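PTS-dependent dihydroxyacetone kinase, ADP-binding subunit DhaL (Lactococcus lactis subsp. lactis, PDB 3CR3) binds ADP, accepts a phosphoryl group from DhaM to make ATP, and passes it on to dihydroxyacetone bound to DhaK. Local coordinates at residues Lys122-Val125 with Asp126-Ala130; Gly176-Ser179 with Ser180-Phe184; Asn144-Lys147 with Val148-Ala151; Ser129-Leu132 with Asn133-Thr137; Leu103-Ala106 with Gly107-Ile111. One frame throughout, in Å; residues are numbered along the deposited sequence.

Contact 1: residues Lys122-Val125 with Asp126-Ala130; sequences KTMV and DIWSA. With ADP (adenosine-5'-diphosphate), chain G.
Thr123 and Asp126 form a capping box at the start of helix 125-136. Asp126 leans back over the turn with CG beside its own backbone N (chi1 -55°), and its OD2 takes a weak bond from Thr123 N (3.1 Å). Thr123 OG1 caps the turn by accepting from Val125 N at 3.2 Å. Thr123 O also receives Asp126 N, which sits above the carbonyl plane. One water bridges the two side chains: it accepts from Thr123 OG1 and donates to Asp126 OD1 (2.6 Å). Gly120 N also donates to OD1, so OD1 has two donors, while OD2 has the weak bond.

The same turn lies beside the nucleotide. Met124 N donates to the ribose O2' of ADP at 3.2 Å, and Thr123 CB packs 3.4 Å from the adenine N3 of ADP. With an alanine in place of Thr123, Val125 N would probably lose its capping acceptor and the water one of its two partners, and the side of the adenine would be less filled.

Met124, a selenomethionine here, runs alongside Trp128 in a Met-aromatic contact. Its SE is 5.3 Å from the centroid of the five-membered ring of Trp128, in an oblique position. Trp128 NE1 is probably hydrogen-bonded to Ser180 OG on helix 175-191. At the edge of the indole, in its plane, Met124 O lies 3.1 Å from Trp128 CD1.

Contact 2: residues Gly176-Ser179 with Ser180-Phe184; sequences GTQS and SAYLF. With ADP (adenosine-5'-diphosphate), chain G.
Gln178 and Tyr182 make a buried contact one turn apart on helix 175-191, close to the centre of the chain. The Gln178 chain starts anti to the backbone N (chi1 -178°) and then bends at chi2 (62°). This bend brings the amide over the CE1-CZ rim of the ring, nearly parallel to it (planes 16° apart). Gln178 OE1 is 3.3 Å from Tyr182 CE1, and Gln178 CG is 3.5 Å from Tyr182 OH. The backbone adds to the contact: Gln178 O sits over that same face of the Tyr182 ring, offset toward the rim, while accepting from Tyr182 N at 3.2 Å.

The helix belongs to the all-helical DhaL domain, and its first turn is part of the ADP pocket. Gly176 N donates to ADP O3' at 2.8 Å, a fairly straight bond. A side chain on Gly176 would run into ADP O2', so the bare glycine lets the ribose sit close. Ser180 N, one turn on, donates to Gly176 O.

Ser179 OG and Ser180 OG are buried hydroxyls. Both are hydrogen-bonded to Tyr83 OH, and Ser179 OG also to His37, which binds ADP. Ala181 CB packs 3.4 Å from Gln178 O.

Contact 3: residues Asn144-Lys147 with Val148-Ala151; sequences NLEK and VVKA
Glu146 and Lys150 meet one turn apart on helix 142-151, through the lysine's carbons rather than its charge. Glu146 OE2 lies 3.7 Å from Lys150 CG and equally near Lys150 CE. The charged atoms stay further apart, with Glu146 OE2 4.4 Å from Lys150 NZ. That is too far for a salt bridge, though some attraction is likely. The glutamate chain folds at chi2 (58°), which turns its carboxylate along the helix to the lysine. The other oxygen, Glu146 OE1, is 4.1 Å from Val149 CB.

Backbone bonds set this spacing. Lys150 N donates to Glu146 O at 3.0 Å, and Val149 N to Leu145 O at 3.1 Å. Ala151 N closes the last turn on Lys147 O. The valine methyls also rest on carbonyls: Val148 CG2 is 3.4 Å from Asn144 O.

Further out, Leu145 packs on Phe184 and Phe131. Val149 packs on Gln178 and Ala181, and Val148 on Ile127 and Ala130. The two lysines are exposed. The arrangement is that of a short amphipathic helix packed against two neighbours, helices 125-136 and 175-191, in an all-helical domain.

Contact 4: residues Ser129-Leu132 with Asn133-Thr137; sequences SAFL and NDLQT
Leu135 CD1 rests over one face of the Phe131 ring in a CH-pi contact, 4.0 Å from the ring centroid and 26° off its normal. Its nearest ring atom is Phe131 CE2. The first torsion of Phe131, with CG anti to the backbone N (chi1 178°), sends the ring along the helix to lie under Leu135 CD1. Replacing Leu135 by an alanine would probably open a gap over this face and give the ring more room to move. A mixed contact joins Leu132 to Gln136: the amide nitrogen NE2 of Gln136 lies 3.4 Å from Leu132 CD1.

Of the polar side chains, Asn133 ND2 comes 3.7 Å from Ser129 OG. It is also near Ser129 O, but the angle is too poor for a bond. Backbone bonds carry the polar part of the contact. Leu135 N donates to Phe131 O and Gln136 N to Leu132 O, both at 2.9 Å; Asn133 N and Asp134 N bond in the same way to Ser129 O and Ala130 O.

Phe131 is stacked with Phe184, and Leu135 packs on Ile104. The last turns of helix 125-136 are therefore two-sided: apolar groups grip the neighbouring helices, while exposed Asn133 and Gln136 meet solvent.

Contact 5: residues Leu103-Ala106 with Gly107-Ile111; sequences LIYA and GLEAI
The Tyr105 ring and the Glu109 carboxylate are the two flat groups here, one turn apart on the outer side of helix 100-115. Their planes are 63° apart, and Glu109 CD meets the Tyr105 ring obliquely. The nearest approach is Tyr105 CE2 to Glu109 CD at 4.1 Å, so this is loose contact. With CG anti to the backbone N (chi1 -179°), the Tyr105 ring is carried along the helix toward Glu109, whose extended chain passes it at this distance. Tyr105 also touches a crystal neighbour, which may influence the ring. Leu132 of helix 125-136 packs on Tyr105 as well.

A water probably links Glu109 OE1 to Ala106 O. It donates to Ala106 O at 2.8 Å, while the leg to OE1 is doubtfully short. Ala106 O has a second donor in Ala110 N, at 3.1 Å.

Nearly straight backbone bonds hold the rest of the turn. Leu108 N donates to Ile104 O at 2.8 Å, Gly107 N to Leu103 O at 2.9 Å, and Glu109 N to Tyr105 O at 3.0 Å. Leu108 CB rests 3.5 Å from Ile104 O.

The buried side packs on two helices. Ala106 meets Thr93 and Ala110 meets Ala89, both of helix 79-94. Leu108 packs on Trp128 of helix 125-136. This is ordinary helix packing in an all-helical domain: apolar side chains inward, Tyr105 and Glu109 outward.

In the fold
Contacts 1 and 2 both touch ADP, one from the start of helix 125-136 and the other from the start of helix 175-191. Their centres are 9 Å apart, and Trp128 NE1 to Ser180 OG, at 3.0 Å, is a probable hydrogen bond between them. Contact 4 continues the helix of contact 1 away from the nucleotide. The centres of contacts 2 and 4 are 14 Å apart. Contact 3 packs against contacts 1, 2 and 4, for example through Leu145 O to Ile127 CD1 at 3.6 Å. The centres of contacts 3 and 5 are 19 Å apart, and the two do not touch. Ile111 of contact 5 packs on Trp128 and on Met124, which binds ADP.

Contact 1: residues Lys122-Val125 with Asp126-Ala130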
# COMPACT_ATOMS: atom_id res chain seq x y z
N LYS A 122 24.93 -1.51 8.69
CA LYS A 122 24.32 -2.00 9.94
C LYS A 122 23.52 -3.28 9.70
O LYS A 122 22.36 -3.36 10.08
CB LYS A 122 23.46 -0.92 10.62
CG LYS A 122 23.23 -1.09 12.14
CD LYS A 122 21.93 -0.37 12.51
CE LYS A 122 21.70 -0.24 14.00
NZ LYS A 122 22.62 0.73 14.67
N THR A 123 24.13 -4.27 9.06
CA THR A 123 23.50 -5.58 8.93
C THR A 123 24.55 -6.65 9.22
O THR A 123 25.73 -6.33 9.39
CB THR A 123 22.95 -5.85 7.52
OG1 THR A 123 24.05 -6.03 6.61
CG2 THR A 123 22.03 -4.73 7.02
N MSE A 124 24.12 -7.92 9.22
CA MSE A 124 25.00 -9.09 9.37
C MSE A 124 26.16 -9.10 8.37
O MSE A 124 27.17 -9.69 8.65
CB MSE A 124 24.20 -10.38 9.25
CG MSE A 124 23.63 -10.63 7.83
SE MSE A 124 22.50 -12.25 7.76
CE MSE A 124 23.82 -13.57 7.91
N VAL A 125 25.98 -8.49 7.21
CA VAL A 125 27.07 -8.29 6.23
C VAL A 125 28.34 -7.73 6.90
O VAL A 125 29.46 -8.11 6.56
CB VAL A 125 26.59 -7.36 5.07
CG1 VAL A 125 27.77 -6.84 4.24
CG2 VAL A 125 25.60 -8.09 4.16
N ASP A 126 28.14 -6.85 7.88
CA ASP A 126 29.27 -6.20 8.56
C ASP A 126 30.14 -7.20 9.30
O ASP A 126 31.36 -7.12 9.26
CB ASP A 126 28.76 -5.13 9.52
CG ASP A 126 27.88 -4.13 8.85
OD1 ASP A 126 27.97 -3.97 7.61
OD2 ASP A 126 27.07 -3.50 9.55
N ILE A 127 29.51 -8.17 9.97
CA ILE A 127 30.27 -9.13 10.73
C ILE A 127 30.80 -10.26 9.84
O ILE A 127 31.90 -10.77 10.08
CB ILE A 127 29.52 -9.61 12.02
CG1 ILE A 127 30.46 -10.36 12.97
CG2 ILE A 127 28.31 -10.45 11.66
CD1 ILE A 127 30.01 -10.37 14.44
N TRP A 128 30.03 -10.64 8.81
CA TRP A 128 30.49 -11.65 7.86
C TRP A 128 31.79 -11.16 7.22
O TRP A 128 32.76 -11.91 7.13
CB TRP A 128 29.42 -11.97 6.79
CG TRP A 128 28.39 -12.98 7.26
CD1 TRP A 128 27.34 -12.77 8.11
CD2 TRP A 128 28.32 -14.37 6.88
NE1 TRP A 128 26.63 -13.94 8.31
CE2 TRP A 128 27.21 -14.94 7.57
CE3 TRP A 128 29.09 -15.19 6.05
CZ2 TRP A 128 26.85 -16.28 7.42
CZ3 TRP A 128 28.75 -16.52 5.93
CH2 TRP A 128 27.63 -17.05 6.61
N SER A 129 31.80 -9.88 6.83
CA SER A 129 32.98 -9.26 6.22
C SER A 129 34.15 -9.14 7.18
O SER A 129 35.28 -9.49 6.84
CB SER A 129 32.64 -7.87 5.67
OG SER A 129 33.78 -7.28 5.07
N ALA A 130 33.87 -8.63 8.39
CA ALA A 130 34.91 -8.48 9.42
C ALA A 130 35.52 -9.83 9.80
O ALA A 130 36.74 -9.95 10.00
CB ALA A 130 34.35 -7.74 10.66
PB ADP G . 12.78 -9.06 9.57
O1B ADP G . 11.83 -9.18 10.72
O2B ADP G . 12.15 -9.38 8.26
O3B ADP G . 13.56 -7.74 9.56
PA ADP G . 14.63 -10.62 11.17
O1A ADP G . 14.17 -9.77 12.30
O2A ADP G . 14.54 -12.11 11.36
O3A ADP G . 13.88 -10.22 9.78
O5' ADP G . 16.16 -10.24 10.80
C5' ADP G . 16.61 -8.89 10.87
C4' ADP G . 18.07 -8.88 10.45
O4' ADP G . 18.21 -9.20 9.06
C3' ADP G . 18.72 -7.52 10.61
O3' ADP G . 19.20 -7.39 11.95
C2' ADP G . 19.84 -7.53 9.57
O2' ADP G . 21.08 -7.99 10.09
C1' ADP G . 19.38 -8.56 8.55
N9 ADP G . 19.02 -7.89 7.29
C8 ADP G . 17.83 -7.31 7.05
N7 ADP G . 17.80 -6.79 5.82
C5 ADP G . 19.00 -7.04 5.26
C6 ADP G . 19.63 -6.75 3.96
N6 ADP G . 18.92 -6.10 3.01
N1 ADP G . 20.89 -7.18 3.75
C2 ADP G . 21.59 -7.86 4.69
N3 ADP G . 21.07 -8.14 5.89
C4 ADP G . 19.81 -7.76 6.22
O HOH W 1 25.79 -4.05 6.24

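Contact 2: residues Gly176-Ser179 with Ser180-Phe184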
# COMPACT_ATOMS: atom_id res chain seq x y z
N GLY A 176 20.59 -9.25 13.58
CA GLY A 176 21.25 -10.16 12.65
C GLY A 176 22.76 -10.22 12.86
O GLY A 176 23.36 -11.28 12.71
N THR A 177 23.37 -9.07 13.18
CA THR A 177 24.80 -9.01 13.49
C THR A 177 25.10 -9.89 14.71
O THR A 177 26.08 -10.64 14.71
CB THR A 177 25.27 -7.56 13.70
OG1 THR A 177 25.02 -6.80 12.50
CG2 THR A 177 26.78 -7.49 14.00
N GLN A 178 24.26 -9.80 15.73
CA GLN A 178 24.39 -10.62 16.93
C GLN A 178 24.19 -12.11 16.64
O GLN A 178 24.95 -12.95 17.12
CB GLN A 178 23.42 -10.18 18.03
CG GLN A 178 23.54 -10.98 19.33
CD GLN A 178 24.88 -10.86 19.99
OE1 GLN A 178 25.80 -11.65 19.75
NE2 GLN A 178 25.02 -9.85 20.84
N SER A 179 23.15 -12.44 15.88
CA SER A 179 22.94 -13.85 15.59
C SER A 179 24.12 -14.36 14.74
O SER A 179 24.61 -15.45 14.96
CB SER A 179 21.57 -14.10 14.95
OG SER A 179 21.47 -13.43 13.70
N SER A 180 24.65 -13.54 13.84
CA SER A 180 25.85 -13.96 13.09
C SER A 180 27.10 -14.14 13.95
O SER A 180 27.93 -14.99 13.65
CB SER A 180 26.13 -13.06 11.89
OG SER A 180 25.20 -13.28 10.84
N ALA A 181 27.22 -13.36 15.03
CA ALA A 181 28.31 -13.52 15.99
C ALA A 181 28.27 -14.90 16.66
O ALA A 181 29.31 -15.58 16.78
CB ALA A 181 28.29 -12.39 17.05
N TYR A 182 27.07 -15.31 17.08
CA TYR A 182 26.88 -16.64 17.66
C TYR A 182 27.30 -17.72 16.66
O TYR A 182 27.88 -18.73 17.04
CB TYR A 182 25.40 -16.88 18.04
CG TYR A 182 24.80 -15.93 19.07
CD1 TYR A 182 25.58 -15.39 20.11
CD2 TYR A 182 23.44 -15.62 19.03
CE1 TYR A 182 24.99 -14.52 21.08
CE2 TYR A 182 22.85 -14.78 19.96
CZ TYR A 182 23.62 -14.22 20.98
OH TYR A 182 23.00 -13.39 21.88
N LEU A 183 27.00 -17.51 15.39
CA LEU A 183 27.36 -18.46 14.35
C LEU A 183 28.87 -18.68 14.26
O LEU A 183 29.34 -19.83 14.20
CB LEU A 183 26.81 -18.01 12.99
CG LEU A 183 26.98 -18.99 11.83
CD1 LEU A 183 26.24 -20.30 12.13
CD2 LEU A 183 26.44 -18.37 10.55
N PHE A 184 29.61 -17.58 14.25
CA PHE A 184 31.05 -17.62 14.05
C PHE A 184 31.82 -17.99 15.30
O PHE A 184 32.87 -18.62 15.22
CB PHE A 184 31.56 -16.27 13.53
CG PHE A 184 30.94 -15.85 12.22
CD1 PHE A 184 30.55 -16.81 11.28
CD2 PHE A 184 30.77 -14.50 11.93
CE1 PHE A 184 29.99 -16.43 10.07
CE2 PHE A 184 30.20 -14.10 10.71
CZ PHE A 184 29.82 -15.09 9.78
PB ADP G . 12.78 -9.06 9.57
O1B ADP G . 11.83 -9.18 10.72
O2B ADP G . 12.15 -9.38 8.26
O3B ADP G . 13.56 -7.74 9.56
PA ADP G . 14.63 -10.62 11.17
O1A ADP G . 14.17 -9.77 12.30
O2A ADP G . 14.54 -12.11 11.36
O3A ADP G . 13.88 -10.22 9.78
O5' ADP G . 16.16 -10.24 10.80
C5' ADP G . 16.61 -8.89 10.87
C4' ADP G . 18.07 -8.88 10.45
O4' ADP G . 18.21 -9.20 9.06
C3' ADP G . 18.72 -7.52 10.61
O3' ADP G . 19.20 -7.39 11.95
C2' ADP G . 19.84 -7.53 9.57
O2' ADP G . 21.08 -7.99 10.09
C1' ADP G . 19.38 -8.56 8.55
N9 ADP G . 19.02 -7.89 7.29
C8 ADP G . 17.83 -7.31 7.05
N7 ADP G . 17.80 -6.79 5.82
C5 ADP G . 19.00 -7.04 5.26
C6 ADP G . 19.63 -6.75 3.96
N6 ADP G . 18.92 -6.10 3.01
N1 ADP G . 20.89 -7.18 3.75
C2 ADP G . 21.59 -7.86 4.69
N3 ADP G . 21.07 -8.14 5.89
C4 ADP G . 19.81 -7.76 6.22

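Contact 3: residues Asn144-Lys147 with Val148-Ala151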
# COMPACT_ATOMS: atom_id res chain seq x y z
N ASN A 144 37.13 -10.29 18.86
CA ASN A 144 36.95 -9.49 17.64
C ASN A 144 35.52 -9.53 17.12
O ASN A 144 35.01 -8.53 16.63
CB ASN A 144 37.96 -9.89 16.55
CG ASN A 144 39.37 -9.39 16.86
OD1 ASN A 144 39.62 -8.78 17.90
ND2 ASN A 144 40.31 -9.65 15.95
N LEU A 145 34.86 -10.68 17.25
CA LEU A 145 33.43 -10.78 16.93
C LEU A 145 32.57 -9.84 17.79
O LEU A 145 31.76 -9.06 17.26
CB LEU A 145 32.95 -12.24 17.07
CG LEU A 145 33.44 -13.19 15.97
CD1 LEU A 145 33.06 -14.64 16.28
CD2 LEU A 145 32.87 -12.78 14.60
N GLU A 146 32.76 -9.90 19.11
CA GLU A 146 32.02 -9.05 20.04
C GLU A 146 32.25 -7.56 19.76
O GLU A 146 31.33 -6.75 19.88
CB GLU A 146 32.35 -9.42 21.49
CG GLU A 146 31.64 -8.58 22.56
CD GLU A 146 30.11 -8.63 22.45
OE1 GLU A 146 29.57 -9.56 21.80
OE2 GLU A 146 29.46 -7.73 23.03
N LYS A 147 33.47 -7.21 19.37
CA LYS A 147 33.80 -5.84 18.96
C LYS A 147 32.88 -5.36 17.82
O LYS A 147 32.34 -4.25 17.89
CB LYS A 147 35.29 -5.75 18.56
CG LYS A 147 35.75 -4.38 18.09
CD LYS A 147 37.27 -4.35 17.75
CE LYS A 147 37.57 -4.81 16.30
NZ LYS A 147 38.98 -5.33 16.13
N VAL A 148 32.71 -6.17 16.78
CA VAL A 148 31.84 -5.83 15.65
C VAL A 148 30.37 -5.69 16.06
O VAL A 148 29.67 -4.78 15.58
CB VAL A 148 31.99 -6.84 14.48
CG1 VAL A 148 31.07 -6.44 13.28
CG2 VAL A 148 33.44 -6.91 14.03
N VAL A 149 29.90 -6.58 16.93
CA VAL A 149 28.54 -6.52 17.45
C VAL A 149 28.29 -5.18 18.18
O VAL A 149 27.29 -4.51 17.93
CB VAL A 149 28.26 -7.70 18.43
CG1 VAL A 149 26.90 -7.52 19.14
CG2 VAL A 149 28.34 -9.03 17.70
N LYS A 150 29.20 -4.81 19.06
CA LYS A 150 29.06 -3.55 19.79
C LYS A 150 29.13 -2.36 18.83
O LYS A 150 28.39 -1.39 19.00
CB LYS A 150 30.13 -3.42 20.87
CG LYS A 150 29.84 -4.19 22.13
CD LYS A 150 30.80 -3.81 23.22
CE LYS A 150 30.48 -4.54 24.52
NZ LYS A 150 29.30 -3.92 25.24
N ALA A 151 30.02 -2.46 17.85
CA ALA A 151 30.20 -1.40 16.86
C ALA A 151 28.97 -1.19 16.00
O ALA A 151 28.75 -0.09 15.46
CB ALA A 151 31.43 -1.68 15.97

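Contact 4: residues Ser129-Leu132 with Asn133-Thr137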
# COMPACT_ATOMS: atom_id res chain seq x y z
N SER A 129 31.80 -9.88 6.83
CA SER A 129 32.98 -9.26 6.22
C SER A 129 34.15 -9.14 7.18
O SER A 129 35.28 -9.49 6.84
CB SER A 129 32.64 -7.87 5.67
OG SER A 129 33.78 -7.28 5.07
N ALA A 130 33.87 -8.63 8.39
CA ALA A 130 34.91 -8.48 9.42
C ALA A 130 35.52 -9.83 9.80
O ALA A 130 36.74 -9.95 10.00
CB ALA A 130 34.35 -7.74 10.66
N PHE A 131 34.67 -10.85 9.89
CA PHE A 131 35.13 -12.19 10.27
C PHE A 131 36.02 -12.82 9.20
O PHE A 131 37.08 -13.39 9.51
CB PHE A 131 33.93 -13.08 10.58
CG PHE A 131 34.27 -14.49 10.95
CD1 PHE A 131 35.04 -14.77 12.10
CD2 PHE A 131 33.79 -15.55 10.19
CE1 PHE A 131 35.35 -16.08 12.46
CE2 PHE A 131 34.07 -16.88 10.55
CZ PHE A 131 34.85 -17.15 11.68
N LEU A 132 35.60 -12.71 7.94
CA LEU A 132 36.43 -13.17 6.80
C LEU A 132 37.78 -12.46 6.74
O LEU A 132 38.82 -13.10 6.57
CB LEU A 132 35.69 -12.98 5.46
CG LEU A 132 36.46 -13.28 4.17
CD1 LEU A 132 36.76 -14.78 4.05
CD2 LEU A 132 35.67 -12.79 2.98
N ASN A 133 37.75 -11.14 6.87
CA ASN A 133 38.98 -10.36 6.88
C ASN A 133 39.93 -10.90 7.95
O ASN A 133 41.11 -11.11 7.69
CB ASN A 133 38.68 -8.86 7.07
CG ASN A 133 38.19 -8.18 5.78
OD1 ASN A 133 38.55 -8.58 4.67
ND2 ASN A 133 37.39 -7.12 5.93
N ASP A 134 39.39 -11.16 9.14
CA ASP A 134 40.16 -11.72 10.27
C ASP A 134 40.76 -13.09 9.95
O ASP A 134 41.94 -13.34 10.23
CB ASP A 134 39.29 -11.79 11.54
CG ASP A 134 39.18 -10.44 12.25
OD1 ASP A 134 39.93 -9.51 11.90
OD2 ASP A 134 38.34 -10.33 13.18
N LEU A 135 39.96 -13.98 9.36
CA LEU A 135 40.44 -15.30 8.94
C LEU A 135 41.59 -15.18 7.93
O LEU A 135 42.55 -15.93 8.00
CB LEU A 135 39.30 -16.14 8.35
CG LEU A 135 38.14 -16.60 9.25
CD1 LEU A 135 37.00 -17.16 8.39
CD2 LEU A 135 38.57 -17.62 10.30
N GLN A 136 41.48 -14.23 7.01
CA GLN A 136 42.49 -13.99 5.97
C GLN A 136 43.77 -13.36 6.53
O GLN A 136 44.82 -13.35 5.87
CB GLN A 136 41.89 -13.13 4.84
CG GLN A 136 41.12 -13.95 3.80
CD GLN A 136 40.18 -13.11 2.91
OE1 GLN A 136 40.22 -11.87 2.92
NE2 GLN A 136 39.35 -13.79 2.13
N THR A 137 43.68 -12.85 7.75
CA THR A 137 44.84 -12.25 8.43
C THR A 137 45.18 -13.06 9.68
O THR A 137 45.92 -12.59 10.55
CB THR A 137 44.59 -10.77 8.79
OG1 THR A 137 43.36 -10.64 9.51
CG2 THR A 137 44.52 -9.91 7.52

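Contact 5: residues Leu103-Ala106 with Gly107-Ile111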
# COMPACT_ATOMS: atom_id res chain seq x y z
N LEU A 103 34.49 -20.78 2.39
CA LEU A 103 33.07 -20.97 2.73
C LEU A 103 32.43 -19.64 3.14
O LEU A 103 31.40 -19.23 2.59
CB LEU A 103 32.90 -22.01 3.85
CG LEU A 103 33.35 -23.45 3.51
CD1 LEU A 103 33.24 -24.40 4.71
CD2 LEU A 103 32.58 -24.00 2.31
N ILE A 104 33.07 -18.96 4.08
CA ILE A 104 32.58 -17.70 4.60
C ILE A 104 32.47 -16.70 3.44
O ILE A 104 31.51 -15.94 3.36
CB ILE A 104 33.47 -17.16 5.76
CG1 ILE A 104 33.56 -18.18 6.91
CG2 ILE A 104 32.99 -15.80 6.26
CD1 ILE A 104 32.20 -18.77 7.38
N TYR A 105 33.45 -16.74 2.54
CA TYR A 105 33.44 -15.89 1.36
C TYR A 105 32.20 -16.18 0.52
O TYR A 105 31.50 -15.26 0.13
CB TYR A 105 34.70 -16.09 0.51
CG TYR A 105 34.74 -15.20 -0.72
CD1 TYR A 105 35.46 -14.01 -0.71
CD2 TYR A 105 34.04 -15.55 -1.89
CE1 TYR A 105 35.51 -13.19 -1.83
CE2 TYR A 105 34.07 -14.73 -3.01
CZ TYR A 105 34.81 -13.55 -2.98
OH TYR A 105 34.86 -12.73 -4.08
N ALA A 106 31.95 -17.46 0.25
CA ALA A 106 30.74 -17.85 -0.48
C ALA A 106 29.50 -17.28 0.21
O ALA A 106 28.68 -16.64 -0.43
CB ALA A 106 30.64 -19.37 -0.60
N GLY A 107 29.39 -17.48 1.52
CA GLY A 107 28.23 -17.01 2.30
C GLY A 107 28.04 -15.50 2.23
O GLY A 107 26.94 -15.01 2.00
N LEU A 108 29.13 -14.75 2.42
CA LEU A 108 29.08 -13.27 2.39
C LEU A 108 28.63 -12.75 1.03
O LEU A 108 27.75 -11.89 0.95
CB LEU A 108 30.45 -12.68 2.76
CG LEU A 108 30.71 -11.17 2.56
CD1 LEU A 108 29.82 -10.29 3.45
CD2 LEU A 108 32.19 -10.88 2.82
N GLU A 109 29.23 -13.29 -0.02
CA GLU A 109 28.92 -12.92 -1.40
C GLU A 109 27.43 -13.13 -1.66
O GLU A 109 26.76 -12.28 -2.26
CB GLU A 109 29.78 -13.77 -2.36
CG GLU A 109 29.62 -13.43 -3.83
CD GLU A 109 30.31 -14.44 -4.74
OE1 GLU A 109 30.24 -15.67 -4.46
OE2 GLU A 109 30.91 -14.01 -5.75
N ALA A 110 26.90 -14.26 -1.20
CA ALA A 110 25.49 -14.59 -1.35
C ALA A 110 24.55 -13.67 -0.55
O ALA A 110 23.48 -13.31 -1.04
CB ALA A 110 25.24 -16.05 -1.00
N ILE A 111 24.94 -13.31 0.68
CA ILE A 111 24.11 -12.39 1.49
C ILE A 111 24.08 -11.01 0.83
O ILE A 111 23.04 -10.36 0.78
CB ILE A 111 24.61 -12.26 2.97
CG1 ILE A 111 24.55 -13.60 3.70
CG2 ILE A 111 23.78 -11.23 3.78
CD1 ILE A 111 25.36 -13.60 4.99
O HOH W 2 28.45 -16.79 -3.25